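Local structure of manganese-dependent inorganic pyrophosphatase (Methanocaldococcus jannaschii, 2EB0) at residues 5-10 with 64-69; 85-90 with 107-112; 215-220 with 250-255; 257-262 with 289-294. The protein hydrolyses inorganic diphosphate to two phosphates, using manganese ions as cofactor, as a family II (DHH) pyrophosphatase. All blocks are in the same frame, centred on the assembly; numbering follows the deposited sequence.

Contact 1. Residues 5-10 with 64-69; sequences VGHKNP and LVDHSE. With MN (manganese (II) ion), chain F; MN (manganese (II) ion), chain E.
V5 and L64 form a parallel beta bridge, CA to CA 5.1 Å, where two neighbouring central strands of the DHH domain end and open into the loops of the dimanganese site. The sheet-like contact ends in one straight backbone bond, V65 N to V5 O (2.9 Å), backed by a CA-H...O contact from G6 CA to V65 O. Beyond it the chains turn into metal ligands. D66 sends its carboxylate across to the metals and bridges them: OD1 binds the chain F manganese, OD2 the chain E manganese. H7 NE2 binds the former at 2.4 Å, with its ring turned 32° from that carboxylate; D11 completes the protein ligands there. D66 OD2 also accepts from T109, and OD1 is hydrogen-bonded to S14. A second-shell bond, H7 ND1 to K8 O, fixes the rotation of the H7 ring so that NE2 faces the metal. Separately, H67 ND1 donates to V65 O within its ring plane and anchors the H67 ring. H67 has its CG between the backbone N and carbonyl carbon (chi1 76°), which lays the ring beneath H7 in a CH-pi contact: H7 CB stands 3.8 Å from the H67 ring centroid, 23° off its normal.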
loop_
_atom_site.group_PDB
_atom_site.type_symbol
_atom_site.label_atom_id
_atom_site.label_comp_id
_atom_site.label_asym_id
_atom_site.label_seq_id
_atom_site.Cartn_x
_atom_site.Cartn_y
_atom_site.Cartn_z
ATOM N N VAL B 5 1.009 -4.993 16.094
ATOM C CA VAL B 5 1.682 -3.891 16.773
ATOM C C VAL B 5 1.523 -2.531 16.116
ATOM O O VAL B 5 1.467 -2.415 14.892
ATOM C CB VAL B 5 3.201 -4.141 16.901
ATOM C CG1 VAL B 5 3.747 -3.360 18.082
ATOM C CG2 VAL B 5 3.486 -5.620 17.057
ATOM N N GLY B 6 1.451 -1.505 16.957
ATOM C CA GLY B 6 1.336 -0.143 16.481
ATOM C C GLY B 6 2.736 0.436 16.383
ATOM O O GLY B 6 3.721 -0.292 16.488
ATOM N N HIS B 7 2.832 1.744 16.209
ATOM C CA HIS B 7 4.123 2.401 16.061
ATOM C C HIS B 7 4.772 2.885 17.360
ATOM O O HIS B 7 4.145 2.918 18.427
ATOM C CB HIS B 7 3.968 3.582 15.108
ATOM C CG HIS B 7 2.933 4.575 15.540
ATOM N ND1 HIS B 7 3.029 5.289 16.717
ATOM C CD2 HIS B 7 1.778 4.972 14.953
ATOM C CE1 HIS B 7 1.979 6.083 16.834
ATOM N NE2 HIS B 7 1.205 5.909 15.776
ATOM N N LYS B 8 6.044 3.255 17.253
ATOM C CA LYS B 8 6.784 3.775 18.394
ATOM C C LYS B 8 6.047 5.023 18.889
ATOM O O LYS B 8 5.373 5.693 18.106
ATOM C CB LYS B 8 8.208 4.114 17.968
ATOM C CG LYS B 8 9.037 2.879 17.652
ATOM C CD LYS B 8 10.400 3.261 17.119
ATOM C CE LYS B 8 11.308 2.048 16.987
ATOM N NZ LYS B 8 12.631 2.414 16.398
ATOM N N ASN B 9 6.182 5.329 20.179
ATOM C CA ASN B 9 5.488 6.466 20.786
ATOM C C ASN B 9 4.006 6.309 20.456
ATOM O O ASN B 9 3.382 7.196 19.874
ATOM C CB ASN B 9 6.010 7.800 20.238
ATOM C CG ASN B 9 7.462 8.054 20.610
ATOM O OD1 ASN B 9 7.923 7.646 21.677
ATOM N ND2 ASN B 9 8.184 8.748 19.740
ATOM N N PRO B 10 3.427 5.166 20.840
ATOM C CA PRO B 10 2.023 4.822 20.604
ATOM C C PRO B 10 0.962 5.800 21.099
ATOM O O PRO B 10 1.055 6.346 22.196
ATOM C CB PRO B 10 1.891 3.461 21.281
ATOM C CG PRO B 10 2.830 3.586 22.444
ATOM C CD PRO B 10 4.039 4.213 21.786
ATOM N N LEU B 64 1.336 -5.080 11.287
ATOM C CA LEU B 64 1.447 -3.684 11.675
ATOM C C LEU B 64 0.132 -2.945 11.511
ATOM O O LEU B 64 -0.582 -3.149 10.535
ATOM C CB LEU B 64 2.513 -2.993 10.832
ATOM C CG LEU B 64 3.909 -3.616 10.874
ATOM C CD1 LEU B 64 4.825 -2.861 9.912
ATOM C CD2 LEU B 64 4.458 -3.560 12.300
ATOM N N VAL B 65 -0.186 -2.107 12.492
ATOM C CA VAL B 65 -1.382 -1.281 12.442
ATOM C C VAL B 65 -0.975 0.152 12.708
ATOM O O VAL B 65 -0.045 0.413 13.468
ATOM C CB VAL B 65 -2.445 -1.653 13.512
ATOM C CG1 VAL B 65 -3.124 -2.958 13.147
ATOM C CG2 VAL B 65 -1.795 -1.736 14.895
ATOM N N ASP B 66 -1.645 1.074 12.031
ATOM C CA ASP B 66 -1.426 2.487 12.249
ATOM C C ASP B 66 -0.094 3.069 11.821
ATOM O O ASP B 66 0.276 4.142 12.288
ATOM C CB ASP B 66 -1.631 2.803 13.724
ATOM C CG ASP B 66 -2.072 4.219 13.947
ATOM O OD1 ASP B 66 -1.827 4.741 15.049
ATOM O OD2 ASP B 66 -2.681 4.798 13.022
ATOM N N HIS B 67 0.642 2.363 10.972
ATOM C CA HIS B 67 1.908 2.886 10.493
ATOM C C HIS B 67 2.477 2.038 9.365
ATOM O O HIS B 67 2.204 0.839 9.259
ATOM C CB HIS B 67 2.926 3.043 11.640
ATOM C CG HIS B 67 3.543 1.759 12.110
ATOM N ND1 HIS B 67 2.832 0.787 12.779
ATOM C CD2 HIS B 67 4.824 1.315 12.049
ATOM C CE1 HIS B 67 3.647 -0.201 13.111
ATOM N NE2 HIS B 67 4.861 0.094 12.680
ATOM N N SER B 68 3.249 2.694 8.511
ATOM C CA SER B 68 3.864 2.054 7.363
ATOM C C SER B 68 5.210 2.731 7.143
ATOM O O SER B 68 5.593 3.028 6.014
ATOM C CB SER B 68 2.972 2.244 6.134
ATOM O OG SER B 68 3.542 1.642 4.987
ATOM N N GLU B 69 5.914 2.991 8.235
ATOM C CA GLU B 69 7.213 3.646 8.159
ATOM C C GLU B 69 8.238 2.875 8.987
ATOM O O GLU B 69 8.030 2.624 10.177
ATOM C CB GLU B 69 7.106 5.084 8.674
ATOM C CG GLU B 69 8.376 5.903 8.491
ATOM C CD GLU B 69 8.529 6.460 7.078
ATOM O OE1 GLU B 69 9.664 6.854 6.714
ATOM O OE2 GLU B 69 7.514 6.513 6.340
HETATM MN MN MN F . -1.030 6.701 15.458
HETATM MN MN MN E . -3.927 6.599 13.701
#

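Contact 2. Residues 85-90 with 107-112; sequences IIDHHK and GSTATV. With MN (manganese (II) ion), chain E.
The H88 imidazole presents one face to the backbone that leads into helix 109-118. S108 CA lies over that face in a CH-pi contact, 3.5 Å from the H88 ring centroid and 21° off the normal, and T109 N stands over the same face, likewise offset toward the rim. The side chains of H88 and T109 cross at about a right angle, bringing T109 OG1 to 3.1 Å from H88 CD2; the hydroxyl itself is hydrogen-bonded to D66. With CG placed between the backbone N and carbonyl carbon (chi1 68°), the H88 ring swings toward the segment before the helix; ND1 donates to V106 O, and NE2 binds the chain E manganese at 2.3 Å. D13, D66 and D147 are the other protein ligands of that ion. The contact thus joins the DHH motif, D87-H88-H89 at the end of strand 81-87, to the N-terminus of a helix whose N-cap residue is S108. Within the motif D87 OD2 takes two bonds: H89 ND1 at 2.6 Å, on the syn side and in the imidazole plane, and H88 N, from above the carboxylate plane. Deeper in the sheet-helix interface T109 CG2 rests 3.5 Å from I86 O, and I86 CG2 meets V112 CG1 at 4.3 Å.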
loop_
_atom_site.group_PDB
_atom_site.type_symbol
_atom_site.label_atom_id
_atom_site.label_comp_id
_atom_site.label_asym_id
_atom_site.label_seq_id
_atom_site.Cartn_x
_atom_site.Cartn_y
_atom_site.Cartn_z
ATOM N N ILE B 85 -0.525 -5.237 6.886
ATOM C CA ILE B 85 -0.481 -3.844 7.291
ATOM C C ILE B 85 -1.891 -3.280 7.144
ATOM O O ILE B 85 -2.477 -3.339 6.059
ATOM C CB ILE B 85 0.489 -3.010 6.424
ATOM C CG1 ILE B 85 1.932 -3.485 6.646
ATOM C CG2 ILE B 85 0.366 -1.543 6.788
ATOM C CD1 ILE B 85 2.973 -2.699 5.868
ATOM N N ILE B 86 -2.430 -2.770 8.249
ATOM C CA ILE B 86 -3.757 -2.167 8.300
ATOM C C ILE B 86 -3.486 -0.757 8.807
ATOM O O ILE B 86 -3.134 -0.557 9.975
ATOM C CB ILE B 86 -4.663 -2.928 9.271
ATOM C CG1 ILE B 86 -4.707 -4.405 8.867
ATOM C CG2 ILE B 86 -6.063 -2.325 9.263
ATOM C CD1 ILE B 86 -5.286 -4.649 7.483
ATOM N N ASP B 87 -3.673 0.225 7.932
ATOM C CA ASP B 87 -3.319 1.593 8.276
ATOM C C ASP B 87 -4.195 2.675 7.639
ATOM O O ASP B 87 -5.202 2.387 6.986
ATOM C CB ASP B 87 -1.867 1.778 7.829
ATOM C CG ASP B 87 -1.210 2.988 8.420
ATOM O OD1 ASP B 87 -0.126 3.332 7.914
ATOM O OD2 ASP B 87 -1.754 3.588 9.377
ATOM N N HIS B 88 -3.813 3.927 7.864
ATOM C CA HIS B 88 -4.505 5.053 7.267
ATOM C C HIS B 88 -3.503 6.182 7.007
ATOM O O HIS B 88 -3.862 7.353 6.911
ATOM C CB HIS B 88 -5.680 5.529 8.139
ATOM C CG HIS B 88 -5.276 6.161 9.433
ATOM N ND1 HIS B 88 -5.719 7.411 9.815
ATOM C CD2 HIS B 88 -4.536 5.693 10.464
ATOM C CE1 HIS B 88 -5.274 7.683 11.027
ATOM N NE2 HIS B 88 -4.556 6.655 11.444
ATOM N N HIS B 89 -2.236 5.812 6.895
ATOM C CA HIS B 89 -1.189 6.779 6.596
ATOM C C HIS B 89 -0.738 6.493 5.175
ATOM O O HIS B 89 -1.223 5.554 4.543
ATOM C CB HIS B 89 0.003 6.623 7.543
ATOM C CG HIS B 89 -0.320 6.911 8.972
ATOM N ND1 HIS B 89 -0.929 5.991 9.798
ATOM C CD2 HIS B 89 -0.146 8.030 9.716
ATOM C CE1 HIS B 89 -1.118 6.530 10.991
ATOM N NE2 HIS B 89 -0.652 7.768 10.968
ATOM N N LYS B 90 0.177 7.312 4.673
ATOM C CA LYS B 90 0.727 7.138 3.333
ATOM C C LYS B 90 1.521 5.831 3.335
ATOM O O LYS B 90 1.871 5.326 4.396
ATOM C CB LYS B 90 1.687 8.287 3.018
ATOM C CG LYS B 90 2.959 8.248 3.860
ATOM C CD LYS B 90 3.672 9.589 3.839
ATOM C CE LYS B 90 5.041 9.514 4.498
ATOM N NZ LYS B 90 6.005 8.714 3.688
ATOM N N GLY B 107 -9.985 8.963 9.197
ATOM C CA GLY B 107 -9.480 9.560 10.418
ATOM C C GLY B 107 -8.645 8.669 11.317
ATOM O O GLY B 107 -7.806 9.166 12.067
ATOM N N SER B 108 -8.858 7.360 11.260
ATOM C CA SER B 108 -8.096 6.473 12.123
ATOM C C SER B 108 -8.110 5.037 11.668
ATOM O O SER B 108 -8.986 4.618 10.904
ATOM C CB SER B 108 -8.650 6.514 13.548
ATOM O OG SER B 108 -9.873 5.796 13.625
ATOM N N THR B 109 -7.140 4.279 12.169
ATOM C CA THR B 109 -7.046 2.865 11.847
ATOM C C THR B 109 -8.276 2.166 12.433
ATOM O O THR B 109 -8.785 1.192 11.866
ATOM C CB THR B 109 -5.769 2.254 12.441
ATOM O OG1 THR B 109 -4.626 2.962 11.934
ATOM C CG2 THR B 109 -5.662 0.780 12.077
ATOM N N ALA B 110 -8.758 2.684 13.561
ATOM C CA ALA B 110 -9.926 2.124 14.232
ATOM C C ALA B 110 -11.151 2.177 13.313
ATOM O O ALA B 110 -11.947 1.238 13.277
ATOM C CB ALA B 110 -10.196 2.887 15.533
ATOM N N THR B 111 -11.294 3.276 12.574
ATOM C CA THR B 111 -12.396 3.444 11.638
ATOM C C THR B 111 -12.383 2.332 10.594
ATOM O O THR B 111 -13.419 1.741 10.294
ATOM C CB THR B 111 -12.305 4.802 10.907
ATOM O OG1 THR B 111 -12.356 5.856 11.866
ATOM C CG2 THR B 111 -13.468 4.980 9.925
ATOM N N VAL B 112 -11.206 2.051 10.040
ATOM C CA VAL B 112 -11.053 1.003 9.038
ATOM C C VAL B 112 -11.513 -0.356 9.574
ATOM O O VAL B 112 -12.220 -1.105 8.898
ATOM C CB VAL B 112 -9.582 0.849 8.618
ATOM C CG1 VAL B 112 -9.456 -0.252 7.571
ATOM C CG2 VAL B 112 -9.055 2.157 8.091
HETATM MN MN MN E . -3.927 6.599 13.701
#

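Contact 3. Residues 215-220 with 250-255; sequences IGQVEV and VFLITD
Strands 215-220 and 250-255 run parallel, their axes 4.3 Å apart at closest approach and 12° from alignment, and six consecutive bridges pair I215 with V250 through V220 with D255. They are neighbours in the mixed five-stranded sheet of the DHHA2 domain, joined by a crossover through helices 224-227 and 230-243. Five backbone hydrogen bonds zip them together, from G216 N to V250 O at one end to V220 N to T254 O at the other; those given by V218 N, T254 N and V220 N run nearly along the C=O axis. On the face holding G216, V218, F251 and I253, the F251 ring leans over the neighbouring strand. Its CG is anti to the backbone N (chi1 -166°), which carries CD1 to 3.6 Å from G216 CA and CE2 to 3.7 Å from V218 CG1. G216 fits beneath because it has no side chain; a CB there would lie only 2.6 Å from F251 CD1, a clash. Replacing F251 by an alanine would probably open a gap above G216, leave V218 CG1 without its aromatic neighbour and remove the packing against L237 of helix 230-243. The face bearing I215, Q217, L252 and T254 is partly polar and is covered by helix 293-306. I215 CG2 touches L252 CD1 at 4.3 Å, and the aliphatic part of Q217 crosses the L252 side chain. Q217 is extended, and its NE2 gives one bond to M291 O. Toward T254 OG1 the same NE2 makes a straight bond of 2.7 Å, with the hydroxyl oxygen just 5° out of the amide plane.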
loop_
_atom_site.group_PDB
_atom_site.type_symbol
_atom_site.label_atom_id
_atom_site.label_comp_id
_atom_site.label_asym_id
_atom_site.label_seq_id
_atom_site.Cartn_x
_atom_site.Cartn_y
_atom_site.Cartn_z
ATOM N N ILE B 215 8.939 14.883 12.972
ATOM C CA ILE B 215 7.798 15.772 13.138
ATOM C C ILE B 215 7.086 15.398 14.422
ATOM O O ILE B 215 6.440 14.356 14.505
ATOM C CB ILE B 215 6.814 15.664 11.953
ATOM C CG1 ILE B 215 7.566 15.839 10.636
ATOM C CG2 ILE B 215 5.739 16.743 12.070
ATOM C CD1 ILE B 215 6.699 15.650 9.396
ATOM N N GLY B 216 7.236 16.249 15.431
ATOM C CA GLY B 216 6.605 16.005 16.715
ATOM C C GLY B 216 5.363 16.861 16.816
ATOM O O GLY B 216 5.164 17.758 15.998
ATOM N N GLN B 217 4.541 16.608 17.827
ATOM C CA GLN B 217 3.316 17.364 17.977
ATOM C C GLN B 217 2.690 17.262 19.356
ATOM O O GLN B 217 2.823 16.255 20.043
ATOM C CB GLN B 217 2.300 16.891 16.929
ATOM C CG GLN B 217 0.908 17.485 17.079
ATOM C CD GLN B 217 -0.013 17.102 15.938
ATOM O OE1 GLN B 217 -0.035 15.948 15.503
ATOM N NE2 GLN B 217 -0.790 18.065 15.455
ATOM N N VAL B 218 2.011 18.325 19.758
ATOM C CA VAL B 218 1.313 18.333 21.027
ATOM C C VAL B 218 -0.005 19.043 20.731
ATOM O O VAL B 218 -0.033 20.016 19.988
ATOM C CB VAL B 218 2.115 19.069 22.127
ATOM C CG1 VAL B 218 2.335 20.514 21.745
ATOM C CG2 VAL B 218 1.375 18.966 23.455
ATOM N N GLU B 219 -1.094 18.533 21.289
ATOM C CA GLU B 219 -2.422 19.105 21.060
ATOM C C GLU B 219 -3.019 19.565 22.392
ATOM O O GLU B 219 -3.223 18.758 23.295
ATOM C CB GLU B 219 -3.331 18.049 20.405
ATOM C CG GLU B 219 -2.752 17.466 19.119
ATOM C CD GLU B 219 -3.446 16.185 18.654
ATOM O OE1 GLU B 219 -3.489 15.198 19.426
ATOM O OE2 GLU B 219 -3.941 16.163 17.506
ATOM N N VAL B 220 -3.304 20.859 22.511
ATOM C CA VAL B 220 -3.845 21.379 23.757
ATOM C C VAL B 220 -5.012 22.329 23.552
ATOM O O VAL B 220 -5.213 22.871 22.466
ATOM C CB VAL B 220 -2.754 22.119 24.576
ATOM C CG1 VAL B 220 -1.576 21.189 24.843
ATOM C CG2 VAL B 220 -2.282 23.356 23.814
ATOM N N VAL B 250 10.390 19.449 12.866
ATOM C CA VAL B 250 9.247 20.348 12.961
ATOM C C VAL B 250 8.415 19.851 14.140
ATOM O O VAL B 250 8.118 18.658 14.233
ATOM C CB VAL B 250 8.379 20.285 11.682
ATOM C CG1 VAL B 250 7.115 21.121 11.856
ATOM C CG2 VAL B 250 9.184 20.758 10.485
ATOM N N PHE B 251 8.070 20.757 15.052
ATOM C CA PHE B 251 7.259 20.396 16.204
ATOM C C PHE B 251 5.997 21.229 16.156
ATOM O O PHE B 251 6.053 22.464 16.169
ATOM C CB PHE B 251 7.982 20.676 17.508
ATOM C CG PHE B 251 7.345 20.016 18.691
ATOM C CD1 PHE B 251 7.566 18.669 18.946
ATOM C CD2 PHE B 251 6.492 20.728 19.529
ATOM C CE1 PHE B 251 6.947 18.037 20.020
ATOM C CE2 PHE B 251 5.867 20.106 20.603
ATOM C CZ PHE B 251 6.096 18.754 20.848
ATOM N N LEU B 252 4.862 20.545 16.110
ATOM C CA LEU B 252 3.575 21.210 16.023
ATOM C C LEU B 252 2.894 21.452 17.363
ATOM O O LEU B 252 2.511 20.505 18.061
ATOM C CB LEU B 252 2.632 20.394 15.133
ATOM C CG LEU B 252 3.168 20.056 13.745
ATOM C CD1 LEU B 252 2.233 19.071 13.056
ATOM C CD2 LEU B 252 3.343 21.326 12.930
ATOM N N ILE B 253 2.758 22.724 17.729
ATOM C CA ILE B 253 2.047 23.071 18.952
ATOM C C ILE B 253 0.642 23.308 18.409
ATOM O O ILE B 253 0.347 24.376 17.893
ATOM C CB ILE B 253 2.574 24.360 19.582
ATOM C CG1 ILE B 253 4.027 24.163 20.010
ATOM C CG2 ILE B 253 1.709 24.741 20.777
ATOM C CD1 ILE B 253 4.684 25.422 20.591
ATOM N N THR B 254 -0.200 22.287 18.493
ATOM C CA THR B 254 -1.554 22.356 17.959
ATOM C C THR B 254 -2.613 22.921 18.917
ATOM O O THR B 254 -2.869 22.393 20.004
ATOM C CB THR B 254 -1.976 20.958 17.448
ATOM O OG1 THR B 254 -1.079 20.561 16.401
ATOM C CG2 THR B 254 -3.398 20.963 16.915
ATOM N N ASP B 255 -3.211 24.025 18.494
ATOM C CA ASP B 255 -4.242 24.690 19.271
ATOM C C ASP B 255 -5.575 24.066 18.872
ATOM O O ASP B 255 -6.134 24.383 17.829
ATOM C CB ASP B 255 -4.227 26.178 18.949
ATOM C CG ASP B 255 -5.206 26.964 19.784
ATOM O OD1 ASP B 255 -4.759 27.941 20.423
ATOM O OD2 ASP B 255 -6.411 26.610 19.799
#

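Contact 4. Residues 257-262 with 289-294; sequences MKEGSE and GVMSRK
S261 and V290 supply the direct hydrogen bond of this contact: S261 OG donates to V290 O over 2.6 Å, approaching 27° out of the carbonyl plane at a C=O...O angle of 149°. Its OG lies anti to the carbonyl carbon (chi1 -62°), a position from which it reaches V290 while also hydrogen-bonding T254 OG1 on the adjacent strand. An alanine in place of S261 would probably leave V290 O without its hydroxyl donor and T254 OG1 without its partner on strand 260-267. Weaker polar contacts surround that bond. G289 CA comes within 3.1 Å of E259 O and G260 CA within 3.5 Å of V290 O, both as CA-H...O contacts, and a water lies between the segments, accepting from G289 N (3.0 Å) and close to K258 O. The positive phi of G289 suits a residue without a side chain. Van der Waals packing comes from M291, whose side chain crosses that of E259 obliquely: SD rests 3.4 Å from E259 CG, and M291 CG lies 3.7 Å from E259 C. In the fold, E259 and G260 form a G1 beta bulge opposite D255, where strand 248-255 turns back into strand 260-267. The partner loop leaves edge strand 284-287 and enters the C-terminal helix 293-306, with S292 as N-cap bonding K295 N and M291 packing on T254 of strand 248-255.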
loop_
_atom_site.group_PDB
_atom_site.type_symbol
_atom_site.label_atom_id
_atom_site.label_comp_id
_atom_site.label_asym_id
_atom_site.label_seq_id
_atom_site.Cartn_x
_atom_site.Cartn_y
_atom_site.Cartn_z
ATOM N N MET B 257 -8.627 24.512 19.869
ATOM C CA MET B 257 -9.739 25.426 19.628
ATOM C C MET B 257 -9.569 26.272 18.361
ATOM O O MET B 257 -10.513 26.420 17.594
ATOM C CB MET B 257 -9.969 26.323 20.849
ATOM C CG MET B 257 -10.262 25.540 22.137
ATOM S SD MET B 257 -11.415 24.137 21.918
ATOM C CE MET B 257 -12.985 25.006 21.890
ATOM N N LYS B 258 -8.379 26.821 18.129
ATOM C CA LYS B 258 -8.159 27.612 16.922
ATOM C C LYS B 258 -7.917 26.702 15.721
ATOM O O LYS B 258 -7.785 27.168 14.593
ATOM C CB LYS B 258 -6.966 28.554 17.092
ATOM C CG LYS B 258 -7.331 29.913 17.665
ATOM C CD LYS B 258 -6.114 30.813 17.813
ATOM C CE LYS B 258 -5.184 30.313 18.912
ATOM N NZ LYS B 258 -5.861 30.224 20.250
ATOM N N GLU B 259 -7.847 25.401 15.969
ATOM C CA GLU B 259 -7.624 24.445 14.895
ATOM C C GLU B 259 -6.477 24.888 13.998
ATOM O O GLU B 259 -6.619 25.007 12.781
ATOM C CB GLU B 259 -8.921 24.261 14.099
ATOM C CG GLU B 259 -9.921 23.358 14.819
ATOM C CD GLU B 259 -11.343 23.481 14.303
ATOM O OE1 GLU B 259 -11.535 23.591 13.073
ATOM O OE2 GLU B 259 -12.275 23.451 15.134
ATOM N N GLY B 260 -5.339 25.143 14.631
ATOM C CA GLY B 260 -4.145 25.566 13.921
ATOM C C GLY B 260 -2.916 25.097 14.675
ATOM O O GLY B 260 -3.016 24.631 15.806
ATOM N N SER B 261 -1.747 25.212 14.062
ATOM C CA SER B 261 -0.537 24.771 14.732
ATOM C C SER B 261 0.617 25.738 14.595
ATOM O O SER B 261 0.839 26.300 13.528
ATOM C CB SER B 261 -0.093 23.410 14.189
ATOM O OG SER B 261 -1.073 22.414 14.421
ATOM N N GLU B 262 1.348 25.929 15.685
ATOM C CA GLU B 262 2.523 26.783 15.652
ATOM C C GLU B 262 3.637 25.801 15.339
ATOM O O GLU B 262 3.894 24.884 16.114
ATOM C CB GLU B 262 2.796 27.433 17.008
ATOM C CG GLU B 262 3.905 28.471 16.947
ATOM C CD GLU B 262 4.371 28.940 18.315
ATOM O OE1 GLU B 262 3.521 29.151 19.209
ATOM O OE2 GLU B 262 5.595 29.114 18.493
ATOM N N GLY B 289 -5.265 26.618 10.221
ATOM C CA GLY B 289 -6.060 25.475 9.804
ATOM C C GLY B 289 -5.323 24.153 9.811
ATOM O O GLY B 289 -5.926 23.105 9.578
ATOM N N VAL B 290 -4.021 24.197 10.076
ATOM C CA VAL B 290 -3.194 22.989 10.092
ATOM C C VAL B 290 -3.277 22.205 11.409
ATOM O O VAL B 290 -2.791 22.658 12.444
ATOM C CB VAL B 290 -1.710 23.349 9.804
ATOM C CG1 VAL B 290 -0.843 22.110 9.870
ATOM C CG2 VAL B 290 -1.595 24.010 8.431
ATOM N N MET B 291 -3.908 21.032 11.362
ATOM C CA MET B 291 -4.040 20.174 12.540
ATOM C C MET B 291 -3.519 18.765 12.287
ATOM O O MET B 291 -3.140 18.060 13.221
ATOM C CB MET B 291 -5.496 20.039 12.969
ATOM C CG MET B 291 -6.129 21.250 13.608
ATOM S SD MET B 291 -7.761 20.784 14.242
ATOM C CE MET B 291 -7.319 20.216 15.882
ATOM N N SER B 292 -3.512 18.352 11.022
ATOM C CA SER B 292 -3.085 17.003 10.680
ATOM C C SER B 292 -1.684 16.858 10.135
ATOM O O SER B 292 -1.345 17.383 9.071
ATOM C CB SER B 292 -4.051 16.377 9.678
ATOM O OG SER B 292 -3.568 15.110 9.276
ATOM N N ARG B 293 -0.881 16.109 10.871
ATOM C CA ARG B 293 0.480 15.839 10.477
ATOM C C ARG B 293 0.464 15.067 9.166
ATOM O O ARG B 293 1.078 15.486 8.188
ATOM C CB ARG B 293 1.164 15.011 11.565
ATOM C CG ARG B 293 2.566 14.557 11.248
ATOM C CD ARG B 293 3.297 14.227 12.537
ATOM N NE ARG B 293 2.568 13.251 13.343
ATOM C CZ ARG B 293 2.790 13.021 14.635
ATOM N NH1 ARG B 293 3.723 13.703 15.294
ATOM N NH2 ARG B 293 2.077 12.102 15.268
ATOM N N LYS B 294 -0.266 13.956 9.143
ATOM C CA LYS B 294 -0.332 13.097 7.967
ATOM C C LYS B 294 -1.006 13.695 6.739
ATOM O O LYS B 294 -0.762 13.254 5.618
ATOM C CB LYS B 294 -1.053 11.781 8.308
ATOM C CG LYS B 294 -2.571 11.911 8.337
ATOM C CD LYS B 294 -3.283 10.564 8.398
ATOM C CE LYS B 294 -3.018 9.838 9.698
ATOM N NZ LYS B 294 -3.458 10.629 10.880
HETATM O O HOH W 1 -6.088 27.918 12.750
#

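In the fold
Contacts 1 and 2 build the metal site together: their centres are 10 Å apart, strands 61-65 and 81-87 are neighbours in the parallel sheet, and both reach the chain E manganese. T109 OG1 joins them directly, 2.9 Å from D66 OD2. Contacts 3 and 4, with centres 8 Å apart, belong to the DHHA2 domain and meet where T254 OG1 lies 2.7 Å from S261 OG. Between the two domains, contact 1 stays about 8 Å from contact 3 at the nearest atoms. Contact 4 nevertheless touches the metal side: K294 CE packs 3.4 Å from H88 CE1, consistent with an active site placed at the domain interface.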